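Local coordinates for putative alpha-L-fucosidase (Bacteroides thetaiotaomicron, PDB 4H41), which is a putative alpha-L-fucosidase that probably hydrolyses fucose-containing host glycans, although its sequence family has no assigned function, at residues Gly158-Ser163 with Asn189-Phe194; Ile68-Met73 with Lys115-Leu120. One frame throughout, in Å; residues are numbered along the deposited sequence.

Interaction 1. Residues Gly158-Ser163 with Asn189-Phe194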
loop_
_atom_site.group_PDB
_atom_site.type_symbol
_atom_site.label_atom_id
_atom_site.label_comp_id
_atom_site.label_asym_id
_atom_site.label_seq_id
_atom_site.Cartn_x
_atom_site.Cartn_y
_atom_site.Cartn_z
ATOM N N GLY B 158 -11.328 -9.280 31.438
ATOM C CA GLY B 158 -11.077 -8.233 32.409
ATOM C C GLY B 158 -11.645 -6.864 32.206
ATOM O O GLY B 158 -11.365 -5.980 33.013
ATOM N N GLY B 159 -12.383 -6.668 31.142
ATOM C CA GLY B 159 -12.901 -5.349 30.845
ATOM C C GLY B 159 -13.685 -5.263 29.570
ATOM O O GLY B 159 -13.785 -6.240 28.819
ATOM N N TRP B 160 -14.241 -4.082 29.343
ATOM C CA TRP B 160 -15.086 -3.774 28.203
ATOM C C TRP B 160 -14.592 -2.550 27.478
ATOM O O TRP B 160 -14.230 -1.560 28.109
ATOM C CB TRP B 160 -16.512 -3.499 28.685
ATOM C CG TRP B 160 -17.099 -4.590 29.532
ATOM C CD1 TRP B 160 -17.010 -4.717 30.879
ATOM C CD2 TRP B 160 -17.888 -5.700 29.070
ATOM N NE1 TRP B 160 -17.785 -5.780 31.305
ATOM C CE2 TRP B 160 -18.307 -6.422 30.211
ATOM C CE3 TRP B 160 -18.295 -6.150 27.803
ATOM C CZ2 TRP B 160 -19.108 -7.568 30.125
ATOM C CZ3 TRP B 160 -19.140 -7.264 27.726
ATOM C CH2 TRP B 160 -19.531 -7.958 28.880
ATOM N N TYR B 161 -14.608 -2.593 26.161
ATOM C CA TYR B 161 -14.250 -1.461 25.333
ATOM C C TYR B 161 -15.531 -0.999 24.648
ATOM O O TYR B 161 -16.148 -1.767 23.900
ATOM C CB TYR B 161 -13.131 -1.811 24.338
ATOM C CG TYR B 161 -12.970 -0.749 23.278
ATOM C CD1 TYR B 161 -12.655 0.565 23.623
ATOM C CD2 TYR B 161 -13.216 -1.028 21.944
ATOM C CE1 TYR B 161 -12.552 1.561 22.657
ATOM C CE2 TYR B 161 -13.071 -0.050 20.961
ATOM C CZ TYR B 161 -12.781 1.259 21.332
ATOM O OH TYR B 161 -12.721 2.271 20.425
ATOM N N ILE B 162 -15.953 0.228 24.922
ATOM C CA ILE B 162 -17.175 0.807 24.325
ATOM C C ILE B 162 -16.732 1.393 22.993
ATOM O O ILE B 162 -16.080 2.440 22.945
ATOM C CB ILE B 162 -17.825 1.806 25.309
ATOM C CG1 ILE B 162 -18.203 1.090 26.627
ATOM C CG2 ILE B 162 -19.054 2.468 24.675
ATOM C CD1 ILE B 162 -18.398 1.998 27.772
ATOM N N SER B 163 -16.969 0.628 21.922
ATOM C CA SER B 163 -16.391 0.843 20.601
ATOM C C SER B 163 -17.042 1.921 19.728
ATOM O O SER B 163 -16.508 2.191 18.642
ATOM C CB SER B 163 -16.372 -0.487 19.832
ATOM O OG SER B 163 -17.679 -1.018 19.772
ATOM N N ASN B 189 -20.224 -7.250 37.447
ATOM C CA ASN B 189 -19.914 -6.843 38.816
ATOM C C ASN B 189 -18.766 -5.815 38.856
ATOM O O ASN B 189 -17.853 -5.913 39.666
ATOM C CB ASN B 189 -19.605 -8.077 39.695
ATOM C CG ASN B 189 -19.563 -7.761 41.180
ATOM O OD1 ASN B 189 -20.239 -6.846 41.659
ATOM N ND2 ASN B 189 -18.701 -8.444 41.918
ATOM N N GLY B 190 -18.828 -4.848 37.959
ATOM C CA GLY B 190 -17.927 -3.712 37.953
ATOM C C GLY B 190 -16.610 -3.800 37.231
ATOM O O GLY B 190 -15.707 -3.056 37.567
ATOM N N LEU B 191 -16.474 -4.622 36.190
ATOM C CA LEU B 191 -15.206 -4.602 35.452
ATOM C C LEU B 191 -14.990 -3.237 34.794
ATOM O O LEU B 191 -15.942 -2.503 34.495
ATOM C CB LEU B 191 -15.194 -5.682 34.372
ATOM C CG LEU B 191 -15.136 -7.114 34.847
ATOM C CD1 LEU B 191 -15.143 -8.057 33.659
ATOM C CD2 LEU B 191 -13.889 -7.371 35.679
ATOM N N PRO B 192 -13.739 -2.887 34.547
ATOM C CA PRO B 192 -13.465 -1.586 33.924
ATOM C C PRO B 192 -14.010 -1.441 32.525
ATOM O O PRO B 192 -14.126 -2.417 31.783
ATOM C CB PRO B 192 -11.935 -1.498 33.901
ATOM C CG PRO B 192 -11.427 -2.827 34.246
ATOM C CD PRO B 192 -12.499 -3.601 34.917
ATOM N N THR B 193 -14.327 -0.210 32.160
ATOM C CA THR B 193 -14.802 0.166 30.827
ATOM C C THR B 193 -13.983 1.352 30.302
ATOM O O THR B 193 -13.468 2.157 31.079
ATOM C CB THR B 193 -16.276 0.568 30.908
ATOM O OG1 THR B 193 -16.327 1.644 31.835
ATOM C CG2 THR B 193 -17.202 -0.571 31.376
ATOM N N PHE B 194 -13.869 1.475 29.011
ATOM C CA PHE B 194 -13.204 2.654 28.429
ATOM C C PHE B 194 -13.715 2.911 27.038
ATOM O O PHE B 194 -14.335 2.033 26.408
ATOM C CB PHE B 194 -11.664 2.549 28.460
ATOM C CG PHE B 194 -11.005 1.754 27.359
ATOM C CD1 PHE B 194 -10.990 0.364 27.393
ATOM C CD2 PHE B 194 -10.298 2.395 26.345
ATOM C CE1 PHE B 194 -10.324 -0.372 26.397
ATOM C CE2 PHE B 194 -9.693 1.673 25.332
ATOM C CZ PHE B 194 -9.655 0.294 25.392
#
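Tyr161 holds its ring anti to the backbone N (chi1 167°), while Phe194 carries CG between its own N and carbonyl carbon (chi1 82°), and these two rotations bring the rings together on the inner side of the sheet. Tyr161 CD1 sits over one face of the Phe194 ring, toward the rim, 3.5 Å from Phe194 CZ, with the ring planes inclined at 42°. With an alanine in place of Phe194, Tyr161 CD1 would probably lose the ring it lies over and a gap would open beside it inside the barrel. Beneath the rings the backbones pair in parallel. Trp160 N donates to Pro192 O at 3.0 Å, Trp160 O accepts from Phe194 N in a longer, more bent bond, and Ile162 N reaches Phe194 O at 2.8 Å in the straightest of the three. On the other face, Trp160 CB meets Thr193 CG2 at 4.0 Å, and Trp160 NE1, hydrogen-bonded to Ser188 OG, lies 4.0 Å from Leu191 CB. Thr193 OG1 hydrogen-bonds Val236 O. These are neighbouring strands of a parallel barrel, joined in a beta-alpha-beta crossover by helix 173-187. That helix packs on Trp160 and Ile162 from outside, and helix 136-151 also covers Trp160; inside, Phe194 and Tyr161 both touch Ile72 of strand 70-73.

Interaction 2. Residues Ile68-Met73 with Lys115-Leu120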
loop_
_atom_site.group_PDB
_atom_site.type_symbol
_atom_site.label_atom_id
_atom_site.label_comp_id
_atom_site.label_asym_id
_atom_site.label_seq_id
_atom_site.Cartn_x
_atom_site.Cartn_y
_atom_site.Cartn_z
ATOM N N ILE B 68 3.495 -5.551 27.195
ATOM C CA ILE B 68 2.071 -5.369 26.981
ATOM C C ILE B 68 1.374 -6.277 28.014
ATOM O O ILE B 68 1.747 -7.439 28.183
ATOM C CB ILE B 68 1.660 -5.614 25.519
ATOM C CG1 ILE B 68 2.044 -4.360 24.658
ATOM C CG2 ILE B 68 0.154 -5.935 25.399
ATOM C CD1 ILE B 68 2.021 -4.552 23.212
ATOM N N ASP B 69 0.401 -5.727 28.730
ATOM C CA ASP B 69 -0.338 -6.486 29.743
ATOM C C ASP B 69 -1.841 -6.500 29.472
ATOM O O ASP B 69 -2.591 -7.090 30.271
ATOM C CB ASP B 69 -0.045 -5.910 31.143
ATOM C CG ASP B 69 -0.435 -4.455 31.414
ATOM O OD1 ASP B 69 -1.455 -3.991 30.858
ATOM O OD2 ASP B 69 0.245 -3.806 32.221
ATOM N N THR B 70 -2.294 -5.788 28.443
ATOM C CA THR B 70 -3.711 -5.617 28.122
ATOM C C THR B 70 -3.929 -5.740 26.634
ATOM O O THR B 70 -3.208 -5.125 25.871
ATOM C CB THR B 70 -4.177 -4.237 28.610
ATOM O OG1 THR B 70 -4.026 -4.150 30.026
ATOM C CG2 THR B 70 -5.629 -3.955 28.279
ATOM N N VAL B 71 -4.912 -6.539 26.220
ATOM C CA VAL B 71 -5.279 -6.671 24.801
ATOM C C VAL B 71 -6.763 -6.382 24.668
ATOM O O VAL B 71 -7.577 -6.818 25.512
ATOM C CB VAL B 71 -4.876 -8.022 24.202
ATOM C CG1 VAL B 71 -3.367 -8.159 24.156
ATOM C CG2 VAL B 71 -5.503 -9.191 24.975
ATOM N N ILE B 72 -7.116 -5.592 23.660
ATOM C CA ILE B 72 -8.477 -5.119 23.485
ATOM C C ILE B 72 -8.996 -5.508 22.122
ATOM O O ILE B 72 -8.543 -4.923 21.110
ATOM C CB ILE B 72 -8.557 -3.587 23.645
ATOM C CG1 ILE B 72 -7.940 -3.095 24.990
ATOM C CG2 ILE B 72 -10.015 -3.144 23.466
ATOM C CD1 ILE B 72 -6.706 -2.251 24.819
HETATM N N MSE B 73 -9.988 -6.413 22.071
HETATM C CA MSE B 73 -10.572 -6.807 20.778
HETATM C C MSE B 73 -11.472 -5.686 20.371
HETATM O O MSE B 73 -12.403 -5.378 21.091
HETATM C CB MSE B 73 -11.316 -8.131 20.898
HETATM C CG MSE B 73 -11.585 -8.744 19.525
HETATM SE SE MSE B 73 -12.696 -10.325 19.711
HETATM C CE MSE B 73 -14.178 -9.461 20.390
ATOM N N LYS B 115 -4.744 -9.061 30.569
ATOM C CA LYS B 115 -6.167 -8.752 30.700
ATOM C C LYS B 115 -6.755 -8.549 29.317
ATOM O O LYS B 115 -6.176 -7.838 28.493
ATOM C CB LYS B 115 -6.408 -7.500 31.542
ATOM C CG LYS B 115 -6.299 -7.777 33.025
ATOM C CD LYS B 115 -6.853 -6.603 33.824
ATOM C CE LYS B 115 -6.800 -6.725 35.328
ATOM N NZ LYS B 115 -5.722 -7.611 35.875
ATOM N N PHE B 116 -7.866 -9.220 29.036
ATOM C CA PHE B 116 -8.573 -9.099 27.782
ATOM C C PHE B 116 -9.768 -8.160 27.978
ATOM O O PHE B 116 -10.543 -8.358 28.919
ATOM C CB PHE B 116 -9.043 -10.483 27.282
ATOM C CG PHE B 116 -9.953 -10.439 26.080
ATOM C CD1 PHE B 116 -11.332 -10.425 26.233
ATOM C CD2 PHE B 116 -9.438 -10.455 24.797
ATOM C CE1 PHE B 116 -12.173 -10.472 25.125
ATOM C CE2 PHE B 116 -10.286 -10.438 23.687
ATOM C CZ PHE B 116 -11.643 -10.502 23.862
ATOM N N TYR B 117 -9.914 -7.173 27.086
ATOM C CA TYR B 117 -11.063 -6.267 27.037
ATOM C C TYR B 117 -11.911 -6.629 25.808
ATOM O O TYR B 117 -11.387 -6.714 24.708
ATOM C CB TYR B 117 -10.658 -4.800 26.948
ATOM C CG TYR B 117 -10.261 -4.175 28.253
ATOM C CD1 TYR B 117 -9.156 -4.638 28.963
ATOM C CD2 TYR B 117 -10.920 -3.049 28.737
ATOM C CE1 TYR B 117 -8.751 -4.024 30.152
ATOM C CE2 TYR B 117 -10.523 -2.430 29.920
ATOM C CZ TYR B 117 -9.416 -2.899 30.600
ATOM O OH TYR B 117 -9.004 -2.287 31.748
ATOM N N PHE B 118 -13.217 -6.743 26.003
ATOM C CA PHE B 118 -14.183 -7.092 24.972
ATOM C C PHE B 118 -14.761 -5.842 24.326
ATOM O O PHE B 118 -15.407 -5.059 24.991
ATOM C CB PHE B 118 -15.314 -7.928 25.618
ATOM C CG PHE B 118 -16.330 -8.398 24.609
ATOM C CD1 PHE B 118 -16.129 -9.570 23.900
ATOM C CD2 PHE B 118 -17.460 -7.638 24.330
ATOM C CE1 PHE B 118 -17.068 -10.004 22.970
ATOM C CE2 PHE B 118 -18.423 -8.092 23.416
ATOM C CZ PHE B 118 -18.222 -9.272 22.755
ATOM N N GLY B 119 -14.537 -5.671 23.035
ATOM C CA GLY B 119 -15.101 -4.551 22.293
ATOM C C GLY B 119 -16.553 -4.791 21.931
ATOM O O GLY B 119 -16.907 -5.854 21.397
ATOM N N LEU B 120 -17.395 -3.782 22.127
ATOM C CA LEU B 120 -18.808 -3.923 21.816
ATOM C C LEU B 120 -19.052 -4.003 20.318
ATOM O O LEU B 120 -18.215 -3.638 19.490
ATOM C CB LEU B 120 -19.619 -2.768 22.452
ATOM C CG LEU B 120 -19.596 -2.704 23.983
ATOM C CD1 LEU B 120 -20.579 -1.681 24.492
ATOM C CD2 LEU B 120 -19.894 -4.097 24.604
#
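Tyr117 N donates to Val71 O at 2.8 Å, and Val71 N to Lys115 O at 2.9 Å, both nearly straight bonds. One step further back, Lys115 N binds Asp69 O at 2.9 Å, and at the other end Met73 N reaches Tyr117 O in a more bent bond (152°). Asp69 and Thr70 add a side-chain bond at the start of the strand: Thr70 OG1 donates to Asp69 OD1 at 2.7 Å, and the same carboxylate oxygen forms a salt bridge with Lys307, two partners that probably limit rotation of the carboxylate. The alternating bonds are those of parallel strands, here the second and third of an eight-stranded parallel barrel, the TIM-barrel fold to whose clan this family belongs. Side chains therefore alternate between the barrel interior and the helical layer. Inward, Tyr117 CB lies alongside Ile72, 3.8 Å from Ile72 CG1, and the Tyr117 ring continues past Thr70, whose CG2 comes within 3.6 Å of Tyr117 CE1. That methyl is anti to the backbone N, which leaves OG1 beside the N and turned to Asp69. Outward, Val71 CG2 abuts the edge of the Phe116 ring, the two side chains crossing at about a right angle. Met73, a selenomethionine, adds CB against the far end of that ring, 3.8 Å from Phe116 CE2. Its chain then runs beside Phe118 and bends at chi3 (64°), which brings CE within 3.9 Å of Phe118 CE1. Helix 101-111 covers Met73 and Phe116, and helix 136-151 covers Phe118. Lys115 leads away from Asp69, and its NZ hydrogen-bonds a bound polyether, probably from the crystallisation liquor.

Interactions 1 and 2 are both largely buried pairings of neighbouring strands in one parallel barrel, and strands 115-119 and 157-162 are themselves adjacent, so four consecutive strands are covered. Gly158 N to Phe116 O (2.8 Å) and Ser163 OG to Leu120 O are probable hydrogen bonds between the two contacts. Inside the barrel, Tyr161 CB packs on Ile72 CG2 at 3.5 Å. Their chemistry differs: interaction 1 sets ring against ring inside the barrel, Tyr161 with Phe194, and leaves Leu191 and Pro192 partly exposed, whereas interaction 2 lays mostly aliphatic groups on rings, Ile72 and Thr70 on Tyr117, Val71 and Met73 on Phe116, and has a charged end, where Asp69 is partly exposed and Lys115 exposed.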